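PDB 1IIT: Slr1257 protein, which probably forms a ligand-gated ion channel of the glutamate receptor type, of which this chain is the ligand-binding core, here holding L-serine. Local coordinates for residues R50-S55 against V121-T126; T125-W130 against A158-R163. One frame throughout, in Å; residues are numbered along the deposited sequence.

Interaction 1 (R50-S55 against V121-T126); sequences RQNSIS and VVRDTT. With SER (serine), chain B.
At its edge the guanidinium of Arg123 meets the amide group of Asn52, whose CG lies in the guanidinium plane 3.2 Å from NH2 of Arg123. The two flat groups are 22° apart, though the side chains that bear them cross at about a right angle. Ser53 comes to the same guanidinium obliquely, its CB 3.8 Å from NH2 of Arg123. The second flat group, the carboxylate of Asp124, faces the first turn of helix 54-62. Asp124 reaches toward the helix because its chi1 (-165°) turns CG away from the backbone N, and OD2 takes Ser55 N on its syn lone pair at 3.0 Å, nearly straight at 172°. Ser55 OG also lies 3.2 Å from OD1 of Asp124, a weak contact at most. Ser53 is the N-cap, its OG binding Ala56 N, and the partial positive charge of this helix start probably favours the carboxylate. This is an interlobe contact of the periplasmic-binding-protein fold, a helix start in one lobe reached by the type II turn Val122-Thr125 of the other. Replacing Asp124 by an alanine would probably leave Ser55 N without its acceptor and weaken the tie between the lobes. Water 1 forms a second bridge between the segments, accepting from Ile54 N at 3.1 Å and donating to Asp124 O at 2.9 Å. Farther into the cleft, both segments reach the bound serine: Ile54 CD1 lies 3.3 Å from its O, and Thr126 N donates to its OXT at 2.8 Å.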
loop_
_atom_site.group_PDB
_atom_site.type_symbol
_atom_site.label_atom_id
_atom_site.label_comp_id
_atom_site.label_asym_id
_atom_site.label_seq_id
_atom_site.Cartn_x
_atom_site.Cartn_y
_atom_site.Cartn_z
ATOM N N ARG A 50 1.844 -10.404 24.110
ATOM C CA ARG A 50 2.725 -9.270 23.831
ATOM C C ARG A 50 4.114 -9.779 23.448
ATOM O O ARG A 50 4.655 -10.684 24.089
ATOM C CB ARG A 50 2.823 -8.360 25.050
ATOM C CG ARG A 50 3.739 -7.163 24.872
ATOM C CD ARG A 50 3.798 -6.351 26.161
ATOM N NE ARG A 50 4.702 -5.208 26.064
ATOM C CZ ARG A 50 4.676 -4.163 26.888
ATOM N NH1 ARG A 50 3.790 -4.110 27.879
ATOM N NH2 ARG A 50 5.533 -3.165 26.719
ATOM N N GLN A 51 4.670 -9.219 22.377
ATOM C CA GLN A 51 5.984 -9.611 21.897
ATOM C C GLN A 51 7.012 -8.566 22.281
ATOM O O GLN A 51 6.703 -7.376 22.336
ATOM C CB GLN A 51 5.973 -9.796 20.377
ATOM C CG GLN A 51 5.059 -10.903 19.892
ATOM C CD GLN A 51 5.417 -12.244 20.491
ATOM O OE1 GLN A 51 6.497 -12.774 20.240
ATOM N NE2 GLN A 51 4.515 -12.797 21.297
ATOM N N ASN A 52 8.235 -9.020 22.542
ATOM C CA ASN A 52 9.328 -8.137 22.928
ATOM C C ASN A 52 9.730 -7.189 21.800
ATOM O O ASN A 52 10.031 -6.020 22.039
ATOM C CB ASN A 52 10.533 -8.968 23.367
ATOM C CG ASN A 52 11.813 -8.155 23.440
ATOM O OD1 ASN A 52 11.976 -7.304 24.322
ATOM N ND2 ASN A 52 12.735 -8.416 22.507
ATOM N N SER A 53 9.732 -7.701 20.573
ATOM C CA SER A 53 10.102 -6.901 19.416
ATOM C C SER A 53 9.478 -7.486 18.160
ATOM O O SER A 53 8.951 -8.604 18.176
ATOM C CB SER A 53 11.619 -6.897 19.259
ATOM O OG SER A 53 12.088 -8.193 18.920
ATOM N N ILE A 54 9.566 -6.736 17.066
ATOM C CA ILE A 54 9.020 -7.187 15.793
ATOM C C ILE A 54 9.722 -8.445 15.289
ATOM O O ILE A 54 9.064 -9.402 14.897
ATOM C CB ILE A 54 9.073 -6.068 14.736
ATOM C CG1 ILE A 54 8.021 -5.008 15.077
ATOM C CG2 ILE A 54 8.835 -6.635 13.342
ATOM C CD1 ILE A 54 8.115 -3.737 14.268
ATOM N N SER A 55 11.052 -8.470 15.335
ATOM C CA SER A 55 11.775 -9.645 14.853
ATOM C C SER A 55 11.545 -10.871 15.736
ATOM O O SER A 55 11.534 -11.999 15.242
ATOM C CB SER A 55 13.268 -9.352 14.671
ATOM O OG SER A 55 13.864 -8.938 15.882
ATOM N N VAL A 121 16.965 6.476 18.317
ATOM C CA VAL A 121 16.058 5.540 17.657
ATOM C C VAL A 121 15.749 4.383 18.597
ATOM O O VAL A 121 16.496 4.117 19.539
ATOM C CB VAL A 121 16.668 4.962 16.346
ATOM C CG1 VAL A 121 16.911 6.065 15.345
ATOM C CG2 VAL A 121 17.966 4.211 16.636
ATOM N N VAL A 122 14.613 3.735 18.379
ATOM C CA VAL A 122 14.235 2.598 19.201
ATOM C C VAL A 122 14.774 1.346 18.508
ATOM O O VAL A 122 14.700 1.220 17.282
ATOM C CB VAL A 122 12.699 2.507 19.380
ATOM C CG1 VAL A 122 12.336 1.329 20.286
ATOM C CG2 VAL A 122 12.176 3.810 19.979
ATOM N N ARG A 123 15.357 0.449 19.298
ATOM C CA ARG A 123 15.916 -0.789 18.775
ATOM C C ARG A 123 14.865 -1.600 18.012
ATOM O O ARG A 123 13.669 -1.564 18.337
ATOM C CB ARG A 123 16.479 -1.637 19.922
ATOM C CG ARG A 123 15.418 -2.174 20.866
ATOM C CD ARG A 123 16.014 -3.085 21.910
ATOM N NE ARG A 123 15.018 -4.012 22.435
ATOM C CZ ARG A 123 14.609 -5.100 21.790
ATOM N NH1 ARG A 123 15.110 -5.401 20.603
ATOM N NH2 ARG A 123 13.684 -5.878 22.325
ATOM N N ASP A 124 15.326 -2.301 16.979
ATOM C CA ASP A 124 14.486 -3.160 16.145
ATOM C C ASP A 124 13.317 -2.504 15.403
ATOM O O ASP A 124 12.267 -3.118 15.206
ATOM C CB ASP A 124 13.991 -4.365 16.952
ATOM C CG ASP A 124 13.431 -5.469 16.064
ATOM O OD1 ASP A 124 14.083 -5.817 15.054
ATOM O OD2 ASP A 124 12.331 -5.974 16.361
ATOM N N THR A 125 13.492 -1.247 15.012
ATOM C CA THR A 125 12.468 -0.539 14.250
ATOM C C THR A 125 13.160 -0.110 12.965
ATOM O O THR A 125 14.394 -0.049 12.917
ATOM C CB THR A 125 11.918 0.706 14.997
ATOM O OG1 THR A 125 12.973 1.651 15.193
ATOM C CG2 THR A 125 11.325 0.311 16.346
ATOM N N THR A 126 12.379 0.211 11.936
ATOM C CA THR A 126 12.952 0.616 10.654
ATOM C C THR A 126 13.777 1.902 10.756
ATOM O O THR A 126 14.676 2.136 9.948
ATOM C CB THR A 126 11.861 0.776 9.570
ATOM O OG1 THR A 126 10.899 1.747 9.994
ATOM C CG2 THR A 126 11.154 -0.553 9.313
HETATM N N SER B . 6.710 0.601 12.152
HETATM C CA SER B . 7.926 0.290 12.955
HETATM C C SER B . 8.659 -0.892 12.345
HETATM O O SER B . 7.992 -1.701 11.679
HETATM C CB SER B . 7.538 -0.027 14.398
HETATM O OG SER B . 6.879 1.075 14.982
HETATM O OXT SER B . 9.879 -1.005 12.542
HETATM O O HOH W 1 10.271 -3.728 17.162
#

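Interaction 2 (T125-W130 against A158-R163). With SER (serine), chain B.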
loop_
_atom_site.group_PDB
_atom_site.type_symbol
_atom_site.label_atom_id
_atom_site.label_comp_id
_atom_site.label_asym_id
_atom_site.label_seq_id
_atom_site.Cartn_x
_atom_site.Cartn_y
_atom_site.Cartn_z
ATOM N N THR A 125 13.492 -1.247 15.012
ATOM C CA THR A 125 12.468 -0.539 14.250
ATOM C C THR A 125 13.160 -0.110 12.965
ATOM O O THR A 125 14.394 -0.049 12.917
ATOM C CB THR A 125 11.918 0.706 14.997
ATOM O OG1 THR A 125 12.973 1.651 15.193
ATOM C CG2 THR A 125 11.325 0.311 16.346
ATOM N N THR A 126 12.379 0.211 11.936
ATOM C CA THR A 126 12.952 0.616 10.654
ATOM C C THR A 126 13.777 1.902 10.756
ATOM O O THR A 126 14.676 2.136 9.948
ATOM C CB THR A 126 11.861 0.776 9.570
ATOM O OG1 THR A 126 10.899 1.747 9.994
ATOM C CG2 THR A 126 11.154 -0.553 9.313
ATOM N N ALA A 127 13.482 2.712 11.770
ATOM C CA ALA A 127 14.192 3.969 12.001
ATOM C C ALA A 127 15.695 3.762 12.222
ATOM O O ALA A 127 16.501 4.635 11.897
ATOM C CB ALA A 127 13.585 4.701 13.190
ATOM N N VAL A 128 16.075 2.619 12.785
ATOM C CA VAL A 128 17.490 2.337 13.020
ATOM C C VAL A 128 18.225 2.334 11.681
ATOM O O VAL A 128 19.252 2.999 11.525
ATOM C CB VAL A 128 17.704 0.976 13.731
ATOM C CG1 VAL A 128 19.195 0.723 13.958
ATOM C CG2 VAL A 128 16.964 0.954 15.056
ATOM N N ASP A 129 17.650 1.630 10.706
ATOM C CA ASP A 129 18.225 1.527 9.365
ATOM C C ASP A 129 18.191 2.846 8.605
ATOM O O ASP A 129 19.144 3.181 7.906
ATOM C CB ASP A 129 17.508 0.445 8.559
ATOM C CG ASP A 129 17.518 -0.902 9.259
ATOM O OD1 ASP A 129 18.529 -1.226 9.916
ATOM O OD2 ASP A 129 16.510 -1.631 9.165
ATOM N N TRP A 130 17.097 3.591 8.732
ATOM C CA TRP A 130 16.994 4.873 8.049
ATOM C C TRP A 130 17.968 5.892 8.631
ATOM O O TRP A 130 18.534 6.699 7.898
ATOM C CB TRP A 130 15.561 5.404 8.119
ATOM C CG TRP A 130 14.648 4.758 7.138
ATOM C CD1 TRP A 130 13.512 4.053 7.416
ATOM C CD2 TRP A 130 14.783 4.749 5.709
ATOM N NE1 TRP A 130 12.936 3.609 6.252
ATOM C CE2 TRP A 130 13.694 4.022 5.191
ATOM C CE3 TRP A 130 15.724 5.287 4.822
ATOM C CZ2 TRP A 130 13.511 3.816 3.816
ATOM C CZ3 TRP A 130 15.543 5.080 3.455
ATOM C CH2 TRP A 130 14.442 4.349 2.968
ATOM N N ALA A 158 17.378 14.908 18.126
ATOM C CA ALA A 158 16.136 14.431 17.518
ATOM C C ALA A 158 15.858 12.969 17.851
ATOM O O ALA A 158 16.727 12.253 18.348
ATOM C CB ALA A 158 16.203 14.602 16.009
ATOM N N VAL A 159 14.620 12.547 17.607
ATOM C CA VAL A 159 14.200 11.166 17.823
ATOM C C VAL A 159 13.544 10.763 16.508
ATOM O O VAL A 159 12.686 11.483 16.008
ATOM C CB VAL A 159 13.156 11.038 18.968
ATOM C CG1 VAL A 159 12.650 9.592 19.076
ATOM C CG2 VAL A 159 13.762 11.469 20.290
ATOM N N MET A 160 14.014 9.675 15.903
ATOM C CA MET A 160 13.436 9.196 14.647
ATOM C C MET A 160 12.527 8.017 14.956
ATOM O O MET A 160 12.950 7.037 15.567
ATOM C CB MET A 160 14.520 8.769 13.662
ATOM C CG MET A 160 13.997 8.586 12.251
ATOM S SD MET A 160 15.238 7.936 11.128
ATOM C CE MET A 160 16.145 9.416 10.706
ATOM N N PHE A 161 11.273 8.123 14.537
ATOM C CA PHE A 161 10.286 7.079 14.794
ATOM C C PHE A 161 9.076 7.336 13.908
ATOM O O PHE A 161 8.983 8.381 13.265
ATOM C CB PHE A 161 9.878 7.128 16.270
ATOM C CG PHE A 161 9.208 5.878 16.769
ATOM C CD1 PHE A 161 9.965 4.790 17.187
ATOM C CD2 PHE A 161 7.819 5.788 16.829
ATOM C CE1 PHE A 161 9.350 3.632 17.658
ATOM C CE2 PHE A 161 7.201 4.634 17.298
ATOM C CZ PHE A 161 7.968 3.556 17.712
ATOM N N ASP A 162 8.167 6.366 13.854
ATOM C CA ASP A 162 6.938 6.473 13.064
ATOM C C ASP A 162 6.205 7.767 13.422
ATOM O O ASP A 162 5.924 8.023 14.587
ATOM C CB ASP A 162 6.021 5.274 13.339
ATOM C CG ASP A 162 6.659 3.947 12.962
ATOM O OD1 ASP A 162 6.065 3.216 12.143
ATOM O OD2 ASP A 162 7.752 3.631 13.484
ATOM N N ARG A 163 5.862 8.541 12.399
ATOM C CA ARG A 163 5.201 9.825 12.564
ATOM C C ARG A 163 3.902 9.840 13.381
ATOM O O ARG A 163 3.721 10.728 14.212
ATOM C CB ARG A 163 5.008 10.491 11.199
ATOM C CG ARG A 163 4.911 12.000 11.263
ATOM C CD ARG A 163 5.112 12.640 9.894
ATOM N NE ARG A 163 5.234 14.093 10.004
ATOM C CZ ARG A 163 4.213 14.925 10.206
ATOM N NH1 ARG A 163 2.975 14.455 10.315
ATOM N NH2 ARG A 163 4.429 16.231 10.318
HETATM N N SER B . 6.710 0.601 12.152
HETATM C CA SER B . 7.926 0.290 12.955
HETATM C C SER B . 8.659 -0.892 12.345
HETATM O O SER B . 7.992 -1.701 11.679
HETATM C CB SER B . 7.538 -0.027 14.398
HETATM O OG SER B . 6.879 1.075 14.982
HETATM O OXT SER B . 9.879 -1.005 12.542
HETATM O O HOH W 2 12.946 4.336 16.194
HETATM O O HOH W 3 10.508 3.082 12.595
#
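OD2 of Asp162 receives a bond from water 3 at 2.9 Å, and the same water donates to Thr126 OG1, which ties the end of strand 158-162 to the start of helix 126-133. The bound serine adds a weak bond from its OG to OD2 of Asp162 at 3.1 Å. The other oxygen is held as well: the ligand N donates to OD1 of Asp162 at 2.7 Å, and Tyr190 OH is a further partner. OD2 of Asp162 also sits 3.9 Å above the plane of the Phe161 ring, over its centre. That ring doubles back toward the helix side, its CE1 4.1 Å from Thr125 CG2, the two side chains crossing at about a right angle. Behind the pocket the contact is mainly apolar, Ala127 CB lying 4.0 Å from Met160 CG. The polar exception is Met160 O, 3.4 Å from Ala127 CB, which takes a bond from water 2 that bridges to Thr125 OG1. Met160 bends at its thioether (chi3 -82°), and SD lies 3.9 Å from Trp130 CB; the indole NE1 of Trp130 turns elsewhere, to Glu188. In this half of the binding-protein fold, helix and strand thus share a pocket wall. The bond to OD1 pairs Asp162 with a probable ammonium, whose charge the carboxylate is likely to balance, while OD2 turns to the hydroxyl and water 3.

From the N terminus, the chain passes through 50-55 in the first lobe, then crosses to the second lobe before reaching 121-126, so interaction 1 closes a loop of 65 intervening residues across the ligand cleft. Interaction 2 starts where that loop ends, sharing Thr125 and Thr126, and closes a shorter one of 27 residues within the second lobe; the two loops follow in series and neither nest nor cross. Strand 118-122 leads into helix 126-133 and pairs in parallel with strand 158-162, where Val122 CG2 packs on Phe161 CE1 at 3.7 Å. Interaction 1 therefore joins the lobes, interaction 2 holds helix to sheet, and both reach the bound serine.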